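PDB 4H6W: N-terminal cyanobactin protease from Planktothrix agardhii NIES-596, which probably acts as a subtilisin-like serine endopeptidase in cyanobactin (prenylagaramide) maturation, this chain being the N-terminal subtilase-family part of a longer protein. Local coordinates for residues V233-E246 / L280-E292. Sequence-based numbering, arbitrary orientation.
Sequences VAALLLSLQIKRGE and LNILDAIEHLTGE
Helices 233-243 and 282-289 run in broadly the same direction, crossing at -39° with axes 11.2 Å apart, and the pairing of Val233, Leu237 and Gln241 with Ile282, Ile286 and Thr290 keeps a four-residue period. Leu237 is central to the packing: its CD2 lies 3.7 Å from Ile286 CG1, CD1 faces the Ala285 methyl, and CB meets Leu289 CD2. Leu240 CD2 reaches Ile286 CG2 (4.0 Å), the two side chains crossing at about a right angle. Leu289 CD1 lies 3.4 Å from Gln241 NE2, while Gln241 OE1 accepts from Asp249 N.

Beyond the helix ends the contact turns polar. Arg244, bent at chi3 (41°), bridges Glu292 OE2 from NH1 at 2.7 Å, a salt bridge whose hydrogen bond is weak, being strongly bent (122°). Its NE and NH2 grip both Glu246 oxygens side-on, and Thr290 CB sits over one guanidinium face, toward its rim. A leucine in place of Arg244 would probably leave the Glu246 and Glu292 carboxylates without their shared cation. Bonds Glu246 N to Gln241 O (2.8 Å) and Gly245 N to Ile242 O close helix 223-243 in a Schellman motif, and Thr290 OG1 accepts from Glu292 N (3.0 Å), an ST turn. The C-terminal half of helix 223-243 thus packs on the last modelled helix, while its first turn carries the predicted catalytic Ser224, as in the subtilisin fold.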
loop_
_atom_site.group_PDB
_atom_site.type_symbol
_atom_site.label_atom_id
_atom_site.label_comp_id
_atom_site.label_asym_id
_atom_site.label_seq_id
_atom_site.Cartn_x
_atom_site.Cartn_y
_atom_site.Cartn_z
ATOM N N VAL A 233 0.792 -2.773 -6.922
ATOM C CA VAL A 233 1.885 -3.445 -7.609
ATOM C C VAL A 233 2.103 -4.831 -7.009
ATOM O O VAL A 233 2.215 -5.815 -7.744
ATOM C CB VAL A 233 3.178 -2.604 -7.576
ATOM C CG1 VAL A 233 4.396 -3.446 -7.958
ATOM C CG2 VAL A 233 3.041 -1.396 -8.485
ATOM N N ALA A 234 2.144 -4.927 -5.681
ATOM C CA ALA A 234 2.300 -6.248 -5.058
ATOM C C ALA A 234 1.196 -7.202 -5.507
ATOM O O ALA A 234 1.452 -8.383 -5.734
ATOM C CB ALA A 234 2.355 -6.152 -3.539
ATOM N N ALA A 235 -0.032 -6.702 -5.641
ATOM C CA ALA A 235 -1.111 -7.549 -6.153
ATOM C C ALA A 235 -0.861 -7.941 -7.621
ATOM O O ALA A 235 -1.045 -9.102 -7.998
ATOM C CB ALA A 235 -2.456 -6.886 -5.985
ATOM N N LEU A 236 -0.399 -6.993 -8.435
ATOM C CA LEU A 236 -0.062 -7.316 -9.821
ATOM C C LEU A 236 0.974 -8.415 -9.868
ATOM O O LEU A 236 0.881 -9.336 -10.675
ATOM C CB LEU A 236 0.418 -6.077 -10.575
ATOM C CG LEU A 236 -0.666 -5.028 -10.853
ATOM C CD1 LEU A 236 -0.125 -3.925 -11.742
ATOM C CD2 LEU A 236 -1.898 -5.695 -11.476
ATOM N N LEU A 237 1.946 -8.336 -8.968
ATOM C CA LEU A 237 3.037 -9.282 -8.967
ATOM C C LEU A 237 2.575 -10.669 -8.538
ATOM O O LEU A 237 3.060 -11.683 -9.057
ATOM C CB LEU A 237 4.161 -8.772 -8.073
ATOM C CG LEU A 237 4.958 -7.584 -8.630
ATOM C CD1 LEU A 237 5.956 -7.112 -7.586
ATOM C CD2 LEU A 237 5.663 -7.951 -9.932
ATOM N N LEU A 238 1.636 -10.720 -7.595
ATOM C CA LEU A 238 1.055 -11.998 -7.188
ATOM C C LEU A 238 0.231 -12.604 -8.329
ATOM O O LEU A 238 0.252 -13.820 -8.522
ATOM C CB LEU A 238 0.213 -11.864 -5.913
ATOM C CG LEU A 238 0.947 -11.637 -4.578
ATOM C CD1 LEU A 238 0.011 -11.139 -3.478
ATOM C CD2 LEU A 238 1.707 -12.884 -4.126
ATOM N N SER A 239 -0.480 -11.763 -9.078
ATOM C CA SER A 239 -1.295 -12.222 -10.217
ATOM C C SER A 239 -0.393 -12.786 -11.309
ATOM O O SER A 239 -0.744 -13.776 -11.965
ATOM C CB SER A 239 -2.127 -11.077 -10.794
ATOM O OG SER A 239 -2.915 -10.460 -9.784
ATOM N N LEU A 240 0.774 -12.150 -11.473
ATOM C CA LEU A 240 1.772 -12.546 -12.455
ATOM C C LEU A 240 2.360 -13.938 -12.143
ATOM O O LEU A 240 2.600 -14.745 -13.054
ATOM C CB LEU A 240 2.857 -11.478 -12.535
ATOM C CG LEU A 240 4.017 -11.719 -13.501
ATOM C CD1 LEU A 240 3.525 -11.709 -14.942
ATOM C CD2 LEU A 240 5.108 -10.673 -13.299
ATOM N N GLN A 241 2.557 -14.225 -10.860
ATOM C CA GLN A 241 2.968 -15.564 -10.426
ATOM C C GLN A 241 1.928 -16.626 -10.798
ATOM O O GLN A 241 2.293 -17.715 -11.264
ATOM C CB GLN A 241 3.237 -15.604 -8.919
ATOM C CG GLN A 241 4.388 -14.725 -8.448
ATOM C CD GLN A 241 4.714 -14.942 -6.973
ATOM O OE1 GLN A 241 3.874 -14.713 -6.102
ATOM N NE2 GLN A 241 5.930 -15.399 -6.688
ATOM N N ILE A 242 0.643 -16.321 -10.582
ATOM C CA ILE A 242 -0.434 -17.241 -10.975
ATOM C C ILE A 242 -0.362 -17.465 -12.486
ATOM O O ILE A 242 -0.352 -18.602 -12.955
ATOM C CB ILE A 242 -1.855 -16.728 -10.639
ATOM C CG1 ILE A 242 -1.934 -16.106 -9.232
ATOM C CG2 ILE A 242 -2.879 -17.833 -10.856
ATOM C CD1 ILE A 242 -2.599 -16.935 -8.157
ATOM N N LYS A 243 -0.281 -16.370 -13.238
ATOM C CA LYS A 243 -0.193 -16.433 -14.697
ATOM C C LYS A 243 0.909 -17.393 -15.160
ATOM O O LYS A 243 0.760 -18.093 -16.173
ATOM C CB LYS A 243 0.041 -15.042 -15.275
ATOM C CG LYS A 243 -0.156 -14.932 -16.774
ATOM C CD LYS A 243 0.381 -13.591 -17.256
ATOM C CE LYS A 243 0.163 -13.392 -18.745
ATOM N NZ LYS A 243 -1.283 -13.253 -19.021
ATOM N N ARG A 244 2.005 -17.429 -14.409
ATOM C CA ARG A 244 3.139 -18.258 -14.781
ATOM C C ARG A 244 3.128 -19.647 -14.155
ATOM O O ARG A 244 4.105 -20.380 -14.274
ATOM C CB ARG A 244 4.439 -17.540 -14.460
ATOM C CG ARG A 244 4.755 -16.411 -15.417
ATOM C CD ARG A 244 5.785 -15.505 -14.780
ATOM N NE ARG A 244 6.825 -16.266 -14.082
ATOM C CZ ARG A 244 7.980 -16.646 -14.629
ATOM N NH1 ARG A 244 8.253 -16.337 -15.894
ATOM N NH2 ARG A 244 8.863 -17.339 -13.909
ATOM N N GLY A 245 2.030 -20.012 -13.500
ATOM C CA GLY A 245 1.913 -21.317 -12.866
ATOM C C GLY A 245 2.761 -21.449 -11.613
ATOM O O GLY A 245 3.039 -22.558 -11.157
ATOM N N GLU A 246 3.180 -20.316 -11.055
ATOM C CA GLU A 246 3.901 -20.290 -9.781
ATOM C C GLU A 246 2.900 -20.028 -8.647
ATOM O O GLU A 246 1.846 -19.440 -8.878
ATOM C CB GLU A 246 5.015 -19.232 -9.827
ATOM C CG GLU A 246 6.124 -19.562 -10.826
ATOM C CD GLU A 246 7.042 -18.388 -11.165
ATOM O OE1 GLU A 246 6.607 -17.217 -11.067
ATOM O OE2 GLU A 246 8.212 -18.627 -11.555
ATOM N N LEU A 280 10.724 2.576 -5.624
ATOM C CA LEU A 280 9.957 1.531 -6.294
ATOM C C LEU A 280 10.413 1.342 -7.735
ATOM O O LEU A 280 10.486 2.309 -8.501
ATOM C CB LEU A 280 8.469 1.876 -6.275
ATOM C CG LEU A 280 7.542 1.050 -7.170
ATOM C CD1 LEU A 280 7.370 -0.363 -6.629
ATOM C CD2 LEU A 280 6.200 1.762 -7.298
ATOM N N ASN A 281 10.713 0.095 -8.091
ATOM C CA ASN A 281 11.252 -0.233 -9.405
ATOM C C ASN A 281 10.609 -1.509 -9.894
ATOM O O ASN A 281 11.083 -2.611 -9.603
ATOM C CB ASN A 281 12.780 -0.383 -9.338
ATOM C CG ASN A 281 13.430 -0.571 -10.708
ATOM O OD1 ASN A 281 12.863 -1.167 -11.636
ATOM N ND2 ASN A 281 14.640 -0.065 -10.835
ATOM N N ILE A 282 9.531 -1.340 -10.651
ATOM C CA ILE A 282 8.664 -2.447 -11.059
ATOM C C ILE A 282 9.389 -3.498 -11.914
ATOM O O ILE A 282 9.273 -4.712 -11.656
ATOM C CB ILE A 282 7.407 -1.924 -11.797
ATOM C CG1 ILE A 282 6.593 -0.984 -10.884
ATOM C CG2 ILE A 282 6.557 -3.077 -12.322
ATOM C CD1 ILE A 282 5.318 -0.460 -11.528
ATOM N N LEU A 283 10.135 -3.033 -12.917
ATOM C CA LEU A 283 10.794 -3.937 -13.879
ATOM C C LEU A 283 11.784 -4.858 -13.185
ATOM O O LEU A 283 11.786 -6.070 -13.411
ATOM C CB LEU A 283 11.473 -3.152 -15.001
ATOM C CG LEU A 283 10.467 -2.511 -15.952
ATOM C CD1 LEU A 283 11.166 -1.767 -17.084
ATOM C CD2 LEU A 283 9.515 -3.577 -16.492
ATOM N N ASP A 284 12.593 -4.266 -12.316
ATOM C CA ASP A 284 13.537 -5.007 -11.506
ATOM C C ASP A 284 12.854 -5.900 -10.458
ATOM O O ASP A 284 13.324 -7.014 -10.208
ATOM C CB ASP A 284 14.542 -4.047 -10.886
ATOM C CG ASP A 284 15.431 -3.370 -11.932
ATOM O OD1 ASP A 284 15.405 -3.777 -13.118
ATOM O OD2 ASP A 284 16.168 -2.425 -11.575
ATOM N N ALA A 285 11.731 -5.443 -9.891
ATOM C CA ALA A 285 10.908 -6.290 -9.010
ATOM C C ALA A 285 10.449 -7.583 -9.692
ATOM O O ALA A 285 10.561 -8.683 -9.131
ATOM C CB ALA A 285 9.719 -5.511 -8.480
ATOM N N ILE A 286 9.946 -7.453 -10.916
ATOM C CA ILE A 286 9.594 -8.620 -11.737
ATOM C C ILE A 286 10.809 -9.543 -11.898
ATOM O O ILE A 286 10.721 -10.755 -11.661
ATOM C CB ILE A 286 9.061 -8.170 -13.116
ATOM C CG1 ILE A 286 7.801 -7.319 -12.920
ATOM C CG2 ILE A 286 8.810 -9.376 -14.029
ATOM C CD1 ILE A 286 7.406 -6.452 -14.103
ATOM N N GLU A 287 11.945 -8.952 -12.279
ATOM C CA GLU A 287 13.172 -9.703 -12.508
ATOM C C GLU A 287 13.588 -10.478 -11.264
ATOM O O GLU A 287 13.859 -11.667 -11.354
ATOM C CB GLU A 287 14.298 -8.782 -12.978
ATOM C CG GLU A 287 15.574 -9.523 -13.365
ATOM C CD GLU A 287 16.584 -8.651 -14.108
ATOM O OE1 GLU A 287 16.232 -8.074 -15.174
ATOM O OE2 GLU A 287 17.743 -8.559 -13.642
ATOM N N HIS A 288 13.615 -9.809 -10.108
ATOM C CA HIS A 288 13.951 -10.458 -8.850
ATOM C C HIS A 288 12.982 -11.558 -8.410
ATOM O O HIS A 288 13.391 -12.531 -7.785
ATOM C CB HIS A 288 14.085 -9.419 -7.751
ATOM C CG HIS A 288 15.419 -8.748 -7.731
ATOM N ND1 HIS A 288 15.573 -7.412 -7.455
ATOM C CD2 HIS A 288 16.660 -9.230 -7.971
ATOM C CE1 HIS A 288 16.853 -7.098 -7.519
ATOM N NE2 HIS A 288 17.535 -8.183 -7.833
ATOM N N LEU A 289 11.698 -11.393 -8.727
ATOM C CA LEU A 289 10.676 -12.336 -8.297
ATOM C C LEU A 289 10.579 -13.542 -9.218
ATOM O O LEU A 289 10.532 -14.693 -8.766
ATOM C CB LEU A 289 9.334 -11.631 -8.229
ATOM C CG LEU A 289 8.119 -12.479 -7.856
ATOM C CD1 LEU A 289 8.221 -12.933 -6.404
ATOM C CD2 LEU A 289 6.837 -11.676 -8.119
ATOM N N THR A 290 10.537 -13.272 -10.513
ATOM C CA THR A 290 10.431 -14.326 -11.510
ATOM C C THR A 290 11.799 -14.495 -12.152
ATOM O O THR A 290 12.803 -13.939 -11.693
ATOM C CB THR A 290 9.390 -13.948 -12.592
ATOM O OG1 THR A 290 9.886 -12.864 -13.402
ATOM C CG2 THR A 290 8.057 -13.531 -11.941
ATOM N N GLY A 291 11.879 -15.233 -13.235
ATOM C CA GLY A 291 13.146 -15.159 -13.939
ATOM C C GLY A 291 13.315 -13.894 -14.774
ATOM O O GLY A 291 14.425 -13.451 -14.981
ATOM N N GLU A 292 12.197 -13.313 -15.211
ATOM C CA GLU A 292 12.110 -12.542 -16.460
ATOM C C GLU A 292 12.687 -11.146 -16.455
ATOM O O GLU A 292 12.631 -10.453 -15.451
ATOM C CB GLU A 292 10.650 -12.416 -16.898
ATOM C CG GLU A 292 9.918 -13.711 -17.180
ATOM C CD GLU A 292 8.438 -13.463 -17.433
ATOM O OE1 GLU A 292 8.090 -12.942 -18.519
ATOM O OE2 GLU A 292 7.621 -13.781 -16.541
#